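Local coordinates for 3-keto-5-aminohexanoate cleavage protein (Burkholderia xenovorans LB400, PDB 3E02) that probably cleaves 3-keto-5-aminohexanoate or a related beta-keto acid at a zinc site in a TIM barrel, at residues Ile18-Met23 with Pro138-Thr143; Tyr174-Leu179 with Leu215-Ile220; Phe196-Phe201 with Tyr230-Ala235. One frame throughout, in Å; residues are numbered along the deposited sequence. Where two conformers were deposited one is given.

In the fold
The three interactions sit in one TIM-barrel fold. Interaction 1 comes first along the chain. It joins a loop that follows strand 10-13 to helix 136-142, with Ile-18 at its zinc-facing end. Its centre is about 28 Å from that of interaction 2 and about 24 Å from that of interaction 3, and it touches neither. Interactions 2 and 3 lie about 10 Å apart between centres, and their segments alternate along the chain. Interaction 2 pairs helices 176-187 and 211-225. Interaction 3 pairs barrel strands 195-201 and 229-235. Interactions 2 and 3 touch directly, for Met-217 packs on Cys-199 and Phe-201. The helix layer thus covers the strands, while a second subunit packs on its outer side.

Interaction 1 of 3, residues Ile18-Met23 with Pro138-Thr143; sequences IHTPTM and PYLAGT. With EDO (1,2-ethanediol), chain H.
Ile-18 and Leu-140 mark the nearest backbone approach, with CA atoms 8.2 Å apart, so side chains do most of the bridging between loop 18-23 and helix 136-142. In this TIM-barrel fold the loop follows strand 10-13, and the contact ties it to a helix beyond the strand ends. Leu-140 is the main side chain on the helix. Its two methyls meet three residues of the loop. CD1 and the CE methyl of selenomethionine Met-23 reach toward each other tip to tip. The Met-23 side chain is extended beyond CG (chi2 -173°, chi3 -179°), which carries CE out to this meeting. Met-23 CE also lies 3.9 Å from Leu-140 CD2. Leu-140 CD2 in turn faces Thr-20 CG2 at 4.1 Å and the Ile-18 backbone O at 3.9 Å. Thr-20 CG2 further approaches the ring of Tyr-139 obliquely, 4.3 Å from Tyr-139 CD2. Polar groups here are held by neighbours. Thr-20 OG1 is hydrogen-bonded to Glu-136. Tyr-139 OH is bonded to Ser-17 O, which ties the ring to the residue just before the loop segment. Leu-91 N is a separate partner of this hydroxyl. The Ile-18 side chain lies about 7 Å from the zinc ion. Beside Tyr-139, a 1,2-ethanediol molecule, probably from the crystallisation liquor, donates from O1 to Tyr-139 O at 2.6 Å. C1 of the ethanediol lies 3.6 Å from Tyr-139 CD1.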
loop_
_atom_site.group_PDB
_atom_site.type_symbol
_atom_site.label_atom_id
_atom_site.label_comp_id
_atom_site.label_asym_id
_atom_site.label_seq_id
_atom_site.Cartn_x
_atom_site.Cartn_y
_atom_site.Cartn_z
ATOM N N ILE A 18 -17.055 -26.911 -0.311
ATOM C CA ILE A 18 -17.321 -26.068 0.881
ATOM C C ILE A 18 -18.811 -25.942 1.169
ATOM O O ILE A 18 -19.247 -26.049 2.322
ATOM C CB ILE A 18 -16.741 -24.616 0.692
ATOM C CG1 ILE A 18 -15.229 -24.652 0.457
ATOM C CG2 ILE A 18 -17.084 -23.689 1.862
ATOM C CD1 ILE A 18 -14.447 -25.589 1.392
ATOM N N HIS A 19 -19.580 -25.664 0.112
ATOM C CA HIS A 19 -21.041 -25.554 0.241
ATOM C C HIS A 19 -21.619 -26.956 0.308
ATOM O O HIS A 19 -21.061 -27.892 -0.268
ATOM C CB HIS A 19 -21.664 -24.761 -0.905
ATOM C CG HIS A 19 -21.191 -23.344 -0.953
ATOM N ND1 HIS A 19 -20.702 -22.764 -2.101
ATOM C CD2 HIS A 19 -21.078 -22.410 0.019
ATOM C CE1 HIS A 19 -20.346 -21.520 -1.842
ATOM N NE2 HIS A 19 -20.564 -21.277 -0.565
ATOM N N THR A 20 -22.715 -27.112 1.042
ATOM C CA THR A 20 -23.348 -28.416 1.237
ATOM C C THR A 20 -24.791 -28.354 0.702
ATOM O O THR A 20 -25.314 -27.252 0.523
ATOM C CB THR A 20 -23.268 -28.870 2.707
ATOM O OG1 THR A 20 -24.122 -28.056 3.513
ATOM C CG2 THR A 20 -21.811 -28.800 3.240
ATOM N N PRO A 21 -25.413 -29.523 0.397
ATOM C CA PRO A 21 -26.777 -29.549 -0.191
ATOM C C PRO A 21 -27.873 -28.758 0.521
ATOM O O PRO A 21 -28.751 -28.182 -0.140
ATOM C CB PRO A 21 -27.116 -31.036 -0.197
ATOM C CG PRO A 21 -25.761 -31.690 -0.382
ATOM C CD PRO A 21 -24.866 -30.896 0.507
ATOM N N THR A 22 -27.825 -28.748 1.850
ATOM C CA THR A 22 -28.767 -27.978 2.669
ATOM C C THR A 22 -28.775 -26.477 2.321
ATOM O O THR A 22 -29.814 -25.824 2.402
ATOM C CB THR A 22 -28.437 -28.124 4.183
ATOM O OG1 THR A 22 -28.679 -29.477 4.583
ATOM C CG2 THR A 22 -29.288 -27.147 5.065
HETATM N N MSE A 23 -27.632 -25.969 1.893
HETATM C CA MSE A 23 -27.439 -24.536 1.650
HETATM C C MSE A 23 -28.106 -23.979 0.407
HETATM O O MSE A 23 -28.381 -22.781 0.342
HETATM C CB MSE A 23 -25.950 -24.213 1.626
HETATM C CG MSE A 23 -25.232 -24.699 2.883
HETATM SE SE MSE A 23 -23.442 -24.116 2.941
HETATM C CE MSE A 23 -23.034 -24.973 4.591
ATOM N N PRO A 138 -21.427 -32.396 10.854
ATOM C CA PRO A 138 -20.093 -32.829 11.316
ATOM C C PRO A 138 -18.941 -32.364 10.410
ATOM O O PRO A 138 -17.882 -32.010 10.917
ATOM C CB PRO A 138 -20.200 -34.356 11.332
ATOM C CG PRO A 138 -21.621 -34.643 11.400
ATOM C CD PRO A 138 -22.319 -33.563 10.678
ATOM N N TYR A 139 -19.174 -32.347 9.097
ATOM C CA TYR A 139 -18.203 -31.855 8.112
ATOM C C TYR A 139 -17.849 -30.393 8.377
ATOM O O TYR A 139 -16.687 -30.053 8.514
ATOM C CB TYR A 139 -18.759 -32.015 6.696
ATOM C CG TYR A 139 -17.863 -31.544 5.572
ATOM C CD1 TYR A 139 -16.734 -32.282 5.193
ATOM C CD2 TYR A 139 -18.168 -30.388 4.847
ATOM C CE1 TYR A 139 -15.918 -31.852 4.131
ATOM C CE2 TYR A 139 -17.366 -29.960 3.793
ATOM C CZ TYR A 139 -16.243 -30.691 3.439
ATOM O OH TYR A 139 -15.468 -30.276 2.389
ATOM N N LEU A 140 -18.867 -29.548 8.487
ATOM C CA LEU A 140 -18.667 -28.121 8.753
ATOM C C LEU A 140 -18.032 -27.870 10.132
ATOM O O LEU A 140 -17.050 -27.123 10.239
ATOM C CB LEU A 140 -19.994 -27.356 8.619
ATOM C CG LEU A 140 -20.677 -27.394 7.243
ATOM C CD1 LEU A 140 -22.109 -26.836 7.339
ATOM C CD2 LEU A 140 -19.886 -26.682 6.151
ATOM N N ALA A 141 -18.582 -28.510 11.164
ATOM C CA ALA A 141 -18.087 -28.381 12.554
ATOM C C ALA A 141 -16.632 -28.837 12.700
ATOM O O ALA A 141 -15.836 -28.177 13.365
ATOM C CB ALA A 141 -18.998 -29.139 13.521
ATOM N N GLY A 142 -16.286 -29.930 12.026
ATOM C CA GLY A 142 -14.937 -30.475 12.024
ATOM C C GLY A 142 -13.871 -29.553 11.447
ATOM O O GLY A 142 -12.684 -29.753 11.722
ATOM N N THR A 143 -14.274 -28.528 10.679
ATOM C CA THR A 143 -13.320 -27.581 10.105
ATOM C C THR A 143 -12.710 -26.608 11.123
ATOM O O THR A 143 -11.705 -25.963 10.798
ATOM C CB THR A 143 -13.824 -26.880 8.844
ATOM O OG1 THR A 143 -14.893 -25.978 9.151
ATOM C CG2 THR A 143 -14.232 -27.921 7.774
HETATM C C1 EDO H . -14.067 -31.729 7.560
HETATM O O1 EDO H . -14.650 -31.615 8.866
HETATM C C2 EDO H . -12.563 -32.006 7.584
HETATM O O2 EDO H . -12.053 -32.293 8.895
#

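Interaction 2 of 3, residues Tyr174-Leu179 with Leu215-Ile220; sequences YDVGHL and LHMRTI. With EDO (1,2-ethanediol), chain D.
Met-217 and Leu-179 interlock where helix 176-187 meets helix 211-225. The Leu-179 branch is a bump that enters the hollow between Met-217 and Ile-220, one turn apart. Leu-179 CD1 lies 3.5 Å from Met-217 O and 3.7 Å from Ile-220 CG2. Leu-179 CG also faces the Met-217 CE methyl at 4.1 Å. Selenomethionine Met-217 returns the fit from the other helix. Its chain is bent at the end (chi3 81°), and the bend brings Met-217 CE to within 3.6 Å of Asp-175 O, just ahead of helix 176-187. Val-176 fills the next hollow, beside His-216, Met-217 and Ile-220. Val-176 CG2 meets the edge of the His-216 ring near the ring plane, 3.8 Å from His-216 CD2, and is also 4.1 Å from Met-217 CG. The Val-176 CG1 branch faces Ile-220 CG1 more loosely, at 4.3 Å. Both helices belong to the outer layer of the TIM barrel, and Met-217 and Leu-179 also rest on strands 168-173 and 195-201 beneath them. A second subunit lies against this seam. The His-216 ring stacks on His-216 of that subunit. NE2 of this chain's His-216 is hydrogen-bonded to Asn-213 OD1 of the second subunit. Asp-175 OD1 accepts from Val-176 N at 2.9 Å, and Asp-175 OD2 from Gly-177 N of the second subunit.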
loop_
_atom_site.group_PDB
_atom_site.type_symbol
_atom_site.label_atom_id
_atom_site.label_comp_id
_atom_site.label_asym_id
_atom_site.label_seq_id
_atom_site.Cartn_x
_atom_site.Cartn_y
_atom_site.Cartn_z
ATOM N N TYR A 174 -3.900 -18.325 -0.964
ATOM C CA TYR A 174 -4.842 -17.856 0.068
ATOM C C TYR A 174 -4.273 -16.782 0.991
ATOM O O TYR A 174 -4.982 -16.292 1.855
ATOM C CB TYR A 174 -5.289 -19.021 0.960
ATOM C CG TYR A 174 -6.034 -20.103 0.252
ATOM C CD1 TYR A 174 -5.351 -21.065 -0.492
ATOM C CD2 TYR A 174 -7.427 -20.202 0.336
ATOM C CE1 TYR A 174 -6.020 -22.076 -1.165
ATOM C CE2 TYR A 174 -8.118 -21.238 -0.335
ATOM C CZ TYR A 174 -7.393 -22.171 -1.075
ATOM O OH TYR A 174 -8.014 -23.201 -1.736
ATOM N N ASP A 175 -2.988 -16.482 0.870
ATOM C CA ASP A 175 -2.360 -15.468 1.709
ATOM C C ASP A 175 -1.041 -15.046 1.070
ATOM O O ASP A 175 -0.556 -15.702 0.150
ATOM C CB ASP A 175 -2.147 -16.023 3.135
ATOM C CG ASP A 175 -2.248 -14.956 4.213
ATOM O OD1 ASP A 175 -2.135 -13.737 3.928
ATOM O OD2 ASP A 175 -2.383 -15.347 5.378
ATOM N N VAL A 176 -0.450 -13.973 1.582
ATOM C CA VAL A 176 0.785 -13.415 1.005
ATOM C C VAL A 176 1.940 -14.428 1.035
ATOM O O VAL A 176 2.696 -14.519 0.066
ATOM C CB VAL A 176 1.199 -12.099 1.704
ATOM C CG1 VAL A 176 2.464 -11.513 1.058
ATOM C CG2 VAL A 176 0.019 -11.083 1.676
ATOM N N GLY A 177 2.029 -15.218 2.108
ATOM C CA GLY A 177 3.073 -16.244 2.243
ATOM C C GLY A 177 3.056 -17.273 1.117
ATOM O O GLY A 177 4.099 -17.808 0.746
ATOM N N HIS A 178 1.872 -17.528 0.553
ATOM C CA HIS A 178 1.727 -18.464 -0.574
ATOM C C HIS A 178 2.474 -17.989 -1.820
ATOM O O HIS A 178 2.945 -18.819 -2.596
ATOM C CB HIS A 178 0.260 -18.719 -0.878
ATOM C CG HIS A 178 -0.464 -19.450 0.211
ATOM N ND1 HIS A 178 -1.572 -20.224 -0.036
ATOM C CD2 HIS A 178 -0.184 -19.611 1.528
ATOM C CE1 HIS A 178 -2.002 -20.752 1.097
ATOM N NE2 HIS A 178 -1.171 -20.402 2.062
ATOM N N LEU A 179 2.583 -16.670 -1.997
ATOM C CA LEU A 179 3.346 -16.080 -3.107
ATOM C C LEU A 179 4.832 -16.412 -2.944
ATOM O O LEU A 179 5.494 -16.823 -3.901
ATOM C CB LEU A 179 3.139 -14.560 -3.179
ATOM C CG LEU A 179 1.697 -14.073 -3.382
ATOM C CD1 LEU A 179 1.617 -12.552 -3.239
ATOM C CD2 LEU A 179 1.192 -14.544 -4.734
ATOM N N LEU A 215 -4.676 -5.594 -3.977
ATOM C CA LEU A 215 -3.630 -4.729 -4.535
ATOM C C LEU A 215 -2.273 -5.063 -3.933
ATOM O O LEU A 215 -1.295 -5.022 -4.639
ATOM C CB LEU A 215 -3.940 -3.233 -4.410
ATOM C CG LEU A 215 -4.939 -2.682 -5.441
ATOM C CD1 LEU A 215 -6.373 -3.056 -5.072
ATOM C CD2 LEU A 215 -4.792 -1.163 -5.573
ATOM N N HIS A 216 -2.237 -5.414 -2.645
ATOM C CA HIS A 216 -0.990 -5.789 -1.989
ATOM C C HIS A 216 -0.402 -7.064 -2.593
ATOM O O HIS A 216 0.784 -7.102 -2.887
ATOM C CB HIS A 216 -1.139 -5.934 -0.473
ATOM C CG HIS A 216 0.142 -6.303 0.211
ATOM N ND1 HIS A 216 1.195 -5.423 0.346
ATOM C CD2 HIS A 216 0.550 -7.467 0.769
ATOM C CE1 HIS A 216 2.193 -6.030 0.966
ATOM N NE2 HIS A 216 1.823 -7.270 1.239
HETATM N N MSE A 217 -1.237 -8.091 -2.762
HETATM C CA MSE A 217 -0.792 -9.344 -3.375
HETATM C C MSE A 217 -0.288 -9.132 -4.809
HETATM O O MSE A 217 0.711 -9.744 -5.198
HETATM C CB MSE A 217 -1.884 -10.410 -3.296
HETATM C CG MSE A 217 -2.065 -10.956 -1.883
HETATM SE SE MSE A 217 -3.372 -12.361 -1.805
HETATM C CE MSE A 217 -2.228 -13.803 -2.411
ATOM N N ARG A 218 -0.925 -8.232 -5.571
ATOM C CA ARG A 218 -0.439 -7.927 -6.923
ATOM C C ARG A 218 0.952 -7.264 -6.864
ATOM O O ARG A 218 1.828 -7.590 -7.672
ATOM C CB ARG A 218 -1.407 -7.061 -7.732
ATOM C CG ARG A 218 -0.973 -7.076 -9.197
ATOM C CD ARG A 218 -1.724 -6.244 -10.102
ATOM N NE ARG A 218 -1.731 -4.827 -9.743
ATOM C CZ ARG A 218 -2.124 -3.861 -10.566
ATOM N NH1 ARG A 218 -2.468 -4.135 -11.822
ATOM N NH2 ARG A 218 -2.125 -2.607 -10.141
ATOM N N THR A 219 1.156 -6.353 -5.905
ATOM C CA THR A 219 2.451 -5.678 -5.716
ATOM C C THR A 219 3.575 -6.661 -5.388
ATOM O O THR A 219 4.675 -6.583 -5.963
ATOM C CB THR A 219 2.348 -4.589 -4.620
ATOM O OG1 THR A 219 1.404 -3.619 -5.065
ATOM C CG2 THR A 219 3.669 -3.909 -4.358
ATOM N N ILE A 220 3.277 -7.592 -4.492
ATOM C CA ILE A 220 4.230 -8.634 -4.103
ATOM C C ILE A 220 4.500 -9.593 -5.263
ATOM O O ILE A 220 5.665 -9.916 -5.526
ATOM C CB ILE A 220 3.756 -9.385 -2.830
ATOM C CG1 ILE A 220 3.721 -8.420 -1.627
ATOM C CG2 ILE A 220 4.653 -10.583 -2.531
ATOM C CD1 ILE A 220 5.046 -7.681 -1.311
HETATM C C1 EDO D . -13.576 -21.993 -2.447
HETATM O O1 EDO D . -14.343 -20.787 -2.341
HETATM C C2 EDO D . -12.120 -21.694 -2.102
HETATM O O2 EDO D . -11.406 -22.914 -1.868
#

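Interaction 3 of 3, residues Phe196-Phe201 with Tyr230-Ala235; sequences FLQCVF and YLSVLA
Leu-197 begins a ladder of five backbone hydrogen bonds between strands 195-201 and 229-235. Leu-197 N donates to Tyr-230 O at 2.9 Å, and Leu-197 O accepts from Ser-232 N at 2.7 Å. Cys-199 repeats the pattern. Cys-199 N gives to Ser-232 O at 2.8 Å, and Cys-199 O takes Leu-234 N at 3.1 Å. Phe-201 N closes the ladder on Leu-234 O at 3.1 Å. The strands run parallel, 25° apart in direction, as neighbours in the barrel sheet of a TIM barrel. Helix 211-225 makes the crossover between them, completing a beta-alpha-beta unit. The alternate residues of strand 195-201 are served from the other side, where Gln-198 bonds through its backbone to Phe-171 and Cys-173 of strand 168-173. In the barrel interior, the Gln-198 chain turns at chi2 (74°), which brings its amide to Ser-232. In the conformer given, Gln-198 NE2 is 2.8 Å from Ser-232 OG. This bond is weak (124°), and doubtful because a second conformer exists. With the same caution, Gln-198 NE2 also makes a weak hydrogen bond to Glu-170 OE2. Val-200 and Leu-234 are on the same interior face as Gln-198 and Ser-232. The two methyls of Val-200 meet those of Leu-234, with Val-200 CG1 3.7 Å from Leu-234 CD1. Facing the helices, Cys-199 SG touches Leu-231 CD1, and Phe-201 packs obliquely on Val-233 CG1.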
loop_
_atom_site.group_PDB
_atom_site.type_symbol
_atom_site.label_atom_id
_atom_site.label_comp_id
_atom_site.label_asym_id
_atom_site.label_seq_id
_atom_site.Cartn_x
_atom_site.Cartn_y
_atom_site.Cartn_z
ATOM N N PHE A 196 -0.123 -19.039 -13.580
ATOM C CA PHE A 196 -1.507 -18.602 -13.437
ATOM C C PHE A 196 -1.773 -18.572 -11.929
ATOM O O PHE A 196 -1.996 -19.632 -11.325
ATOM C CB PHE A 196 -2.441 -19.537 -14.206
ATOM C CG PHE A 196 -3.843 -19.020 -14.321
ATOM C CD1 PHE A 196 -4.117 -17.901 -15.098
ATOM C CD2 PHE A 196 -4.895 -19.642 -13.662
ATOM C CE1 PHE A 196 -5.420 -17.408 -15.209
ATOM C CE2 PHE A 196 -6.203 -19.152 -13.777
ATOM C CZ PHE A 196 -6.453 -18.035 -14.552
ATOM N N LEU A 197 -1.687 -17.365 -11.347
ATOM C CA LEU A 197 -1.864 -17.122 -9.909
ATOM C C LEU A 197 -3.302 -16.784 -9.583
ATOM O O LEU A 197 -3.799 -15.745 -10.039
ATOM C CB LEU A 197 -1.011 -15.931 -9.424
ATOM C CG LEU A 197 0.491 -15.886 -9.569
ATOM C CD1 LEU A 197 1.030 -14.665 -8.830
ATOM C CD2 LEU A 197 1.087 -17.135 -9.007
ATOM N N GLN A 198 -3.955 -17.631 -8.786
ATOM C CA GLN A 198 -5.335 -17.431 -8.356
ATOM C C GLN A 198 -5.322 -16.991 -6.877
ATOM O O GLN A 198 -5.084 -17.826 -5.986
ATOM C CB GLN A 198 -6.123 -18.736 -8.535
ATOM C CG GLN A 198 -7.649 -18.643 -8.296
ATOM C CD GLN A 198 -8.369 -17.949 -9.417
ATOM O OE1 GLN A 198 -8.927 -16.885 -9.243
ATOM N NE2 GLN A 198 -8.320 -18.533 -10.595
ATOM N N CYS A 199 -5.575 -15.705 -6.619
ATOM C CA CYS A 199 -5.628 -15.180 -5.251
ATOM C C CYS A 199 -7.033 -15.428 -4.697
ATOM O O CYS A 199 -8.023 -15.113 -5.358
ATOM C CB CYS A 199 -5.259 -13.714 -5.219
ATOM S SG CYS A 199 -3.558 -13.463 -5.807
ATOM N N VAL A 200 -7.102 -15.963 -3.478
ATOM C CA VAL A 200 -8.351 -16.414 -2.850
ATOM C C VAL A 200 -8.642 -15.607 -1.600
ATOM O O VAL A 200 -7.867 -15.654 -0.637
ATOM C CB VAL A 200 -8.251 -17.912 -2.485
ATOM C CG1 VAL A 200 -9.552 -18.405 -1.899
ATOM C CG2 VAL A 200 -7.847 -18.745 -3.717
ATOM N N PHE A 201 -9.780 -14.898 -1.601
ATOM C CA PHE A 201 -10.144 -13.988 -0.505
ATOM C C PHE A 201 -11.411 -14.389 0.235
ATOM O O PHE A 201 -12.355 -14.887 -0.366
ATOM C CB PHE A 201 -10.331 -12.576 -1.050
ATOM C CG PHE A 201 -9.126 -12.052 -1.751
ATOM C CD1 PHE A 201 -8.948 -12.289 -3.114
ATOM C CD2 PHE A 201 -8.125 -11.381 -1.049
ATOM C CE1 PHE A 201 -7.794 -11.864 -3.765
ATOM C CE2 PHE A 201 -6.970 -10.930 -1.705
ATOM C CZ PHE A 201 -6.812 -11.175 -3.060
ATOM N N TYR A 230 -0.010 -14.414 -14.655
ATOM C CA TYR A 230 -1.362 -13.894 -14.860
ATOM C C TYR A 230 -2.026 -13.897 -13.501
ATOM O O TYR A 230 -1.877 -14.867 -12.748
ATOM C CB TYR A 230 -2.196 -14.774 -15.765
ATOM C CG TYR A 230 -1.832 -14.663 -17.192
ATOM C CD1 TYR A 230 -2.197 -13.532 -17.934
ATOM C CD2 TYR A 230 -1.151 -15.695 -17.837
ATOM C CE1 TYR A 230 -1.869 -13.430 -19.272
ATOM C CE2 TYR A 230 -0.826 -15.597 -19.162
ATOM C CZ TYR A 230 -1.184 -14.478 -19.877
ATOM O OH TYR A 230 -0.833 -14.413 -21.194
ATOM N N LEU A 231 -2.748 -12.819 -13.202
ATOM C CA LEU A 231 -3.514 -12.683 -11.966
ATOM C C LEU A 231 -4.920 -13.209 -12.229
ATOM O O LEU A 231 -5.498 -12.924 -13.284
ATOM C CB LEU A 231 -3.625 -11.207 -11.554
ATOM C CG LEU A 231 -4.468 -10.834 -10.327
ATOM C CD1 LEU A 231 -3.872 -11.460 -9.061
ATOM C CD2 LEU A 231 -4.634 -9.321 -10.201
ATOM N N SER A 232 -5.433 -14.019 -11.297
ATOM C CA SER A 232 -6.839 -14.402 -11.271
ATOM C C SER A 232 -7.301 -14.211 -9.821
ATOM O O SER A 232 -6.483 -14.226 -8.870
ATOM C CB SER A 232 -7.079 -15.814 -11.796
ATOM O OG SER A 232 -8.477 -16.064 -11.930
ATOM N N VAL A 233 -8.600 -14.002 -9.648
ATOM C CA VAL A 233 -9.172 -13.736 -8.338
ATOM C C VAL A 233 -10.504 -14.475 -8.139
ATOM O O VAL A 233 -11.302 -14.594 -9.073
ATOM C CB VAL A 233 -9.412 -12.199 -8.133
ATOM C CG1 VAL A 233 -10.239 -11.904 -6.897
ATOM C CG2 VAL A 233 -8.074 -11.409 -8.092
ATOM N N LEU A 234 -10.682 -15.005 -6.932
ATOM C CA LEU A 234 -11.975 -15.519 -6.465
ATOM C C LEU A 234 -12.183 -14.927 -5.076
ATOM O O LEU A 234 -11.205 -14.662 -4.346
ATOM C CB LEU A 234 -12.017 -17.048 -6.413
ATOM C CG LEU A 234 -11.483 -17.813 -5.194
ATOM C CD1 LEU A 234 -12.511 -17.847 -4.036
ATOM C CD2 LEU A 234 -11.085 -19.219 -5.562
ATOM N N ALA A 235 -13.444 -14.733 -4.699
ATOM C CA ALA A 235 -13.778 -14.291 -3.336
ATOM C C ALA A 235 -15.051 -14.981 -2.893
ATOM O O ALA A 235 -15.928 -15.269 -3.715
ATOM C CB ALA A 235 -13.866 -12.780 -3.227
#